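Long-range contacts in putative glycerophosphodiester phosphodiesterase (Galdieria sulphuraria, PDB 2O55), which belongs to the glycerophosphoryl diester phosphodiesterase family and adopts a TIM-barrel-type fold: residues A[94-99]-A[135-140]; A[195-200]-A[215-220]. All coordinates share one frame; numbering follows the deposited sequence.

Contact 1 (A[94-99]-A[135-140]); sequences SLEELF and VEKYHM
Phe99 reaches from helix 95-104 to the C-terminal end of helix 127-136, packing against Val135 and, in the turn beyond, Tyr138 and Met140. Its CB sits over one face of the Tyr138 ring, 3.9 Å from the ring centroid, in a CH-pi contact. CG lies beside the backbone N (chi1 -79°), which carries the ring on past Tyr138. CD2 skirts CD1 of Tyr138; the two ring planes meet obliquely at 39°. CD1 and CE1 lie under CG of Met140, a selenomethionine, with this CG 4.0 Å from the centroid of the Phe99 ring; its SE makes an oblique Met-aromatic contact with the same ring. Leu95 CD2, from the same helix, lies over the rim of the opposite face. CE2 abuts the backbone of Val135, and CZ ends 3.9 Å from Val135 CG2.

Nearer the surface, the extended Glu96 crosses Tyr138 at about a right angle. Its OE1 takes two donors from the same face of the carboxylate: Lys137 NZ at 3.1 Å in a salt bridge and Tyr138 OH at 3.0 Å.

A capping box opens the first helix: Ser94 OG accepts from Glu97 N, and Ser94 N gives a weak bond back to Glu97 OE1. The second helix ends in a Schellman motif with His139, of positive phi, as C-prime residue: Met140 N bonds Val135 O and His139 N bonds Glu136 O. Contact 1 thus packs the start of one outer barrel helix against the C-terminal end of another.

Contact 2 (A[195-200]-A[215-220]); sequences MLFHYL and VTVWMP. With SO4 (sulfate ion), chain B.
Strands 192-196 and 214-218 run parallel, Met195 pairing with Val217 and Leu196 with Trp218, through backbone bonds from Met195 N to Thr216 O (2.9 Å) and from Trp218 N to Met195 O (2.8 Å). Just past the first strand, Phe197 N reaches Trp218 O in a more bent bond (3.2 Å, 137°). On one face of the sheet Leu196 and the Trp218 indole run alongside each other in the same direction, with Leu196 CD1 3.6 Å from Trp218 CD1. The other branch of Leu196, CD2, meets Pro220 CG. With chi1 at -180° the indole is carried out from the strand, and NE1 gives a nearly straight bond of 2.9 Å (173°) to O1 of the sulfate at the ring edge. Arg13 and His56 also bind this ion, probably picked up from the crystallisation liquor; it sits by the C-terminal end of the strand, the end where TIM barrels carry their active sites, consistent with an anion-binding pocket there.

Met195 and Val217 point to the other face. Val217 sets CG1 against Phe197 CD2 at 3.7 Å and CG2 against Leu200 CD2. The selenium of Met219, a selenomethionine, touches Phe197 CB at 3.6 Å and makes an oblique Met-aromatic contact with the ring, while CE lies over one ring face.

The crossover helix of this beta-alpha-beta unit, 202-210, touches Leu200 and Val215. Helix 227-236 covers Phe197, Leu200 and Val217, whereas Trp218 meets His12 edge-to-face. Backbone bonds from Val215 and Val217 extend the sheet to strand 240-243.

In the fold
Both contacts lie in the same TIM-barrel-type domain but on opposite sides of the chain's centre, their own centres 28 Å apart and their nearest atoms about 14 Å. Along the chain both segments of contact 1 precede those of contact 2. Contact 1 joins helices 95-104 and 127-136, which flank strand 110-115 in sequence; contact 2 joins two neighbouring strands further round the sheet. From strand 110-115 the parallel pairing runs through 144-148 and 165-169 to 192-196 and 214-218, so the strand between contact 1's two helices belongs to the same sheet as contact 2. One contact therefore ties outer helices together, while the other builds the barrel wall and reaches the sulfate site.

Contact 1 (A[94-99]-A[135-140])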
loop_
_atom_site.group_PDB
_atom_site.type_symbol
_atom_site.label_atom_id
_atom_site.label_comp_id
_atom_site.label_asym_id
_atom_site.label_seq_id
_atom_site.Cartn_x
_atom_site.Cartn_y
_atom_site.Cartn_z
ATOM N N SER A 94 0.900 -13.310 -7.088
ATOM C CA SER A 94 2.099 -13.269 -6.250
ATOM C C SER A 94 2.702 -11.866 -6.380
ATOM O O SER A 94 2.167 -11.026 -7.113
ATOM C CB SER A 94 3.108 -14.326 -6.708
ATOM O OG SER A 94 3.654 -13.997 -7.972
ATOM N N LEU A 95 3.807 -11.596 -5.692
ATOM C CA LEU A 95 4.423 -10.299 -5.884
ATOM C C LEU A 95 5.151 -10.300 -7.219
ATOM O O LEU A 95 5.066 -9.322 -7.968
ATOM C CB LEU A 95 5.379 -9.947 -4.753
ATOM C CG LEU A 95 5.341 -8.497 -4.220
ATOM C CD1 LEU A 95 6.589 -8.225 -3.440
ATOM C CD2 LEU A 95 5.169 -7.424 -5.288
ATOM N N GLU A 96 5.837 -11.411 -7.510
ATOM C CA GLU A 96 6.586 -11.579 -8.743
ATOM C C GLU A 96 5.727 -11.326 -9.972
ATOM O O GLU A 96 6.157 -10.623 -10.878
ATOM C CB GLU A 96 7.226 -12.972 -8.808
ATOM C CG GLU A 96 8.474 -13.032 -9.706
ATOM C CD GLU A 96 9.285 -14.327 -9.586
ATOM O OE1 GLU A 96 10.523 -14.301 -9.788
ATOM O OE2 GLU A 96 8.690 -15.378 -9.297
ATOM N N GLU A 97 4.511 -11.874 -10.001
ATOM C CA GLU A 97 3.607 -11.695 -11.153
ATOM C C GLU A 97 3.364 -10.220 -11.474
ATOM O O GLU A 97 3.261 -9.836 -12.641
ATOM C CB GLU A 97 2.275 -12.442 -10.965
ATOM C CG GLU A 97 2.409 -13.970 -11.166
ATOM C CD GLU A 97 1.123 -14.785 -10.905
ATOM O OE1 GLU A 97 0.225 -14.321 -10.161
ATOM O OE2 GLU A 97 1.025 -15.914 -11.447
ATOM N N LEU A 98 3.295 -9.396 -10.435
ATOM C CA LEU A 98 3.070 -7.978 -10.615
ATOM C C LEU A 98 4.295 -7.311 -11.194
ATOM O O LEU A 98 4.179 -6.375 -12.001
ATOM C CB LEU A 98 2.734 -7.314 -9.280
ATOM C CG LEU A 98 2.591 -5.788 -9.338
ATOM C CD1 LEU A 98 1.527 -5.364 -10.379
ATOM C CD2 LEU A 98 2.322 -5.208 -7.949
ATOM N N PHE A 99 5.458 -7.779 -10.739
ATOM C CA PHE A 99 6.744 -7.252 -11.163
ATOM C C PHE A 99 6.925 -7.539 -12.642
ATOM O O PHE A 99 7.089 -6.618 -13.452
ATOM C CB PHE A 99 7.862 -7.892 -10.346
ATOM C CG PHE A 99 8.026 -7.306 -8.980
ATOM C CD1 PHE A 99 7.414 -6.107 -8.635
ATOM C CD2 PHE A 99 8.833 -7.927 -8.040
ATOM C CE1 PHE A 99 7.583 -5.546 -7.362
ATOM C CE2 PHE A 99 9.006 -7.375 -6.761
ATOM C CZ PHE A 99 8.378 -6.177 -6.424
ATOM N N VAL A 135 12.511 -7.903 -4.920
ATOM C CA VAL A 135 12.592 -6.538 -5.397
ATOM C C VAL A 135 13.785 -6.305 -6.329
ATOM O O VAL A 135 13.601 -5.833 -7.446
ATOM C CB VAL A 135 12.574 -5.528 -4.231
ATOM C CG1 VAL A 135 13.442 -4.288 -4.517
ATOM C CG2 VAL A 135 11.148 -5.119 -3.938
ATOM N N GLU A 136 14.993 -6.652 -5.896
ATOM C CA GLU A 136 16.166 -6.310 -6.696
ATOM C C GLU A 136 16.348 -7.217 -7.900
ATOM O O GLU A 136 17.000 -6.839 -8.880
ATOM C CB GLU A 136 17.444 -6.223 -5.853
ATOM C CG GLU A 136 17.857 -7.505 -5.174
ATOM C CD GLU A 136 18.492 -7.252 -3.791
ATOM O OE1 GLU A 136 19.647 -7.718 -3.572
ATOM O OE2 GLU A 136 17.841 -6.589 -2.931
ATOM N N LYS A 137 15.752 -8.401 -7.836
ATOM C CA LYS A 137 15.762 -9.285 -8.985
ATOM C C LYS A 137 14.901 -8.697 -10.104
ATOM O O LYS A 137 14.880 -9.220 -11.209
ATOM C CB LYS A 137 15.282 -10.688 -8.624
ATOM C CG LYS A 137 15.491 -11.697 -9.743
ATOM C CD LYS A 137 14.311 -12.645 -9.881
ATOM C CE LYS A 137 14.403 -13.446 -11.168
ATOM N NZ LYS A 137 13.281 -14.418 -11.291
ATOM N N TYR A 138 14.196 -7.611 -9.816
ATOM C CA TYR A 138 13.382 -6.939 -10.827
ATOM C C TYR A 138 13.756 -5.462 -10.923
ATOM O O TYR A 138 13.020 -4.644 -11.483
ATOM C CB TYR A 138 11.890 -7.161 -10.547
ATOM C CG TYR A 138 11.472 -8.550 -10.926
ATOM C CD1 TYR A 138 11.663 -9.630 -10.057
ATOM C CD2 TYR A 138 10.934 -8.805 -12.188
ATOM C CE1 TYR A 138 11.312 -10.928 -10.441
ATOM C CE2 TYR A 138 10.578 -10.094 -12.577
ATOM C CZ TYR A 138 10.767 -11.144 -11.701
ATOM O OH TYR A 138 10.397 -12.394 -12.103
ATOM N N HIS A 139 14.934 -5.154 -10.381
ATOM C CA HIS A 139 15.486 -3.806 -10.358
ATOM C C HIS A 139 14.392 -2.830 -9.975
ATOM O O HIS A 139 14.244 -1.783 -10.594
ATOM C CB HIS A 139 16.122 -3.465 -11.707
ATOM C CG HIS A 139 16.974 -4.568 -12.242
ATOM N ND1 HIS A 139 18.338 -4.612 -12.055
ATOM C CD2 HIS A 139 16.648 -5.705 -12.903
ATOM C CE1 HIS A 139 18.821 -5.709 -12.607
ATOM N NE2 HIS A 139 17.815 -6.393 -13.122
HETATM N N MSE A 140 13.628 -3.190 -8.941
HETATM C CA MSE A 140 12.486 -2.402 -8.507
HETATM C C MSE A 140 12.827 -1.517 -7.321
HETATM O O MSE A 140 11.977 -0.773 -6.848
HETATM C CB MSE A 140 11.338 -3.334 -8.140
HETATM C CG MSE A 140 10.559 -3.875 -9.338
HETATM SE SE MSE A 140 9.616 -2.418 -10.249
HETATM C CE MSE A 140 8.777 -3.433 -11.556
#

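Contact 2 (A[195-200]-A[215-220])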
loop_
_atom_site.group_PDB
_atom_site.type_symbol
_atom_site.label_atom_id
_atom_site.label_comp_id
_atom_site.label_asym_id
_atom_site.label_seq_id
_atom_site.Cartn_x
_atom_site.Cartn_y
_atom_site.Cartn_z
HETATM N N MSE A 195 -1.586 8.833 6.979
HETATM C CA MSE A 195 -2.590 8.981 8.022
HETATM C C MSE A 195 -3.966 8.775 7.491
HETATM O O MSE A 195 -4.239 9.096 6.343
HETATM C CB MSE A 195 -2.542 10.378 8.618
HETATM C CG MSE A 195 -1.310 11.190 8.169
HETATM SE SE MSE A 195 0.183 10.988 9.388
HETATM C CE MSE A 195 -0.872 11.358 11.000
ATOM N N LEU A 196 -4.849 8.277 8.346
ATOM C CA LEU A 196 -6.247 8.160 7.989
ATOM C C LEU A 196 -6.881 9.547 7.860
ATOM O O LEU A 196 -6.527 10.494 8.577
ATOM C CB LEU A 196 -7.008 7.216 8.942
ATOM C CG LEU A 196 -6.876 5.705 8.651
ATOM C CD1 LEU A 196 -5.427 5.170 8.558
ATOM C CD2 LEU A 196 -7.654 4.926 9.685
ATOM N N PHE A 197 -7.784 9.651 6.903
ATOM C CA PHE A 197 -8.360 10.912 6.545
ATOM C C PHE A 197 -9.074 11.566 7.717
ATOM O O PHE A 197 -8.837 12.726 7.981
ATOM C CB PHE A 197 -9.298 10.735 5.356
ATOM C CG PHE A 197 -9.956 12.013 4.896
ATOM C CD1 PHE A 197 -11.349 12.151 4.937
ATOM C CD2 PHE A 197 -9.197 13.073 4.418
ATOM C CE1 PHE A 197 -11.966 13.320 4.504
ATOM C CE2 PHE A 197 -9.810 14.241 3.986
ATOM C CZ PHE A 197 -11.192 14.370 4.025
ATOM N N HIS A 198 -9.922 10.835 8.428
ATOM C CA HIS A 198 -10.669 11.408 9.555
ATOM C C HIS A 198 -9.791 11.971 10.695
ATOM O O HIS A 198 -10.262 12.820 11.434
ATOM C CB HIS A 198 -11.701 10.381 10.062
ATOM C CG HIS A 198 -12.406 10.762 11.337
ATOM N ND1 HIS A 198 -13.504 11.600 11.366
ATOM C CD2 HIS A 198 -12.203 10.368 12.622
ATOM C CE1 HIS A 198 -13.931 11.725 12.613
ATOM N NE2 HIS A 198 -13.161 10.986 13.395
ATOM N N TYR A 199 -8.531 11.527 10.812
ATOM C CA TYR A 199 -7.594 11.935 11.885
ATOM C C TYR A 199 -6.406 12.756 11.389
ATOM O O TYR A 199 -5.243 12.482 11.784
ATOM C CB TYR A 199 -6.959 10.707 12.535
ATOM C CG TYR A 199 -7.902 9.705 13.110
ATOM C CD1 TYR A 199 -8.441 8.679 12.321
ATOM C CD2 TYR A 199 -8.232 9.753 14.460
ATOM C CE1 TYR A 199 -9.310 7.753 12.868
ATOM C CE2 TYR A 199 -9.093 8.837 15.013
ATOM C CZ TYR A 199 -9.624 7.849 14.216
ATOM O OH TYR A 199 -10.467 6.964 14.801
ATOM N N LEU A 200 -6.661 13.732 10.515
ATOM C CA LEU A 200 -5.550 14.481 9.896
ATOM C C LEU A 200 -5.746 15.993 9.861
ATOM O O LEU A 200 -6.634 16.503 9.190
ATOM C CB LEU A 200 -5.166 13.922 8.510
ATOM C CG LEU A 200 -3.907 14.609 7.933
ATOM C CD1 LEU A 200 -2.637 14.341 8.768
ATOM C CD2 LEU A 200 -3.663 14.290 6.461
ATOM N N VAL A 215 3.641 13.401 3.144
ATOM C CA VAL A 215 2.381 13.003 3.769
ATOM C C VAL A 215 1.402 12.409 2.778
ATOM O O VAL A 215 1.200 12.956 1.682
ATOM C CB VAL A 215 1.697 14.149 4.477
ATOM C CG1 VAL A 215 0.293 13.718 4.948
ATOM C CG2 VAL A 215 2.555 14.619 5.630
ATOM N N THR A 216 0.799 11.294 3.189
ATOM C CA THR A 216 -0.108 10.549 2.352
ATOM C C THR A 216 -1.415 10.392 3.122
ATOM O O THR A 216 -1.419 9.908 4.263
ATOM C CB THR A 216 0.508 9.191 2.027
ATOM O OG1 THR A 216 1.776 9.394 1.378
ATOM C CG2 THR A 216 -0.430 8.329 1.179
ATOM N N VAL A 217 -2.518 10.839 2.523
ATOM C CA VAL A 217 -3.834 10.540 3.082
ATOM C C VAL A 217 -4.246 9.122 2.712
ATOM O O VAL A 217 -4.126 8.679 1.547
ATOM C CB VAL A 217 -4.909 11.490 2.571
ATOM C CG1 VAL A 217 -6.233 11.157 3.222
ATOM C CG2 VAL A 217 -4.520 12.918 2.875
ATOM N N TRP A 218 -4.746 8.420 3.715
ATOM C CA TRP A 218 -5.157 7.043 3.565
ATOM C C TRP A 218 -6.680 6.974 3.702
ATOM O O TRP A 218 -7.241 7.441 4.704
ATOM C CB TRP A 218 -4.446 6.195 4.628
ATOM C CG TRP A 218 -4.775 4.743 4.594
ATOM C CD1 TRP A 218 -5.891 4.132 5.115
ATOM C CD2 TRP A 218 -3.975 3.697 4.029
ATOM N NE1 TRP A 218 -5.827 2.775 4.909
ATOM C CE2 TRP A 218 -4.663 2.481 4.246
ATOM C CE3 TRP A 218 -2.732 3.666 3.367
ATOM C CZ2 TRP A 218 -4.158 1.251 3.815
ATOM C CZ3 TRP A 218 -2.226 2.430 2.944
ATOM C CH2 TRP A 218 -2.940 1.250 3.169
HETATM N N MSE A 219 -7.354 6.422 2.687
HETATM C CA MSE A 219 -8.802 6.161 2.798
HETATM C C MSE A 219 -9.039 4.689 3.137
HETATM O O MSE A 219 -8.708 3.820 2.346
HETATM C CB MSE A 219 -9.549 6.539 1.511
HETATM C CG MSE A 219 -9.217 7.918 0.953
HETATM SE SE MSE A 219 -9.780 9.396 2.080
HETATM C CE MSE A 219 -9.500 10.806 0.820
ATOM N N PRO A 220 -9.611 4.402 4.321
ATOM C CA PRO A 220 -9.895 2.998 4.607
ATOM C C PRO A 220 -10.807 2.433 3.538
ATOM O O PRO A 220 -11.508 3.174 2.863
ATOM C CB PRO A 220 -10.648 3.049 5.935
ATOM C CG PRO A 220 -10.298 4.341 6.547
ATOM C CD PRO A 220 -10.042 5.289 5.419
HETATM S S SO4 B . -7.646 -0.600 4.970
HETATM O O1 SO4 B . -7.715 0.693 5.626
HETATM O O2 SO4 B . -8.855 -1.309 5.333
HETATM O O3 SO4 B . -7.693 -0.410 3.536
HETATM O O4 SO4 B . -6.429 -1.349 5.300
#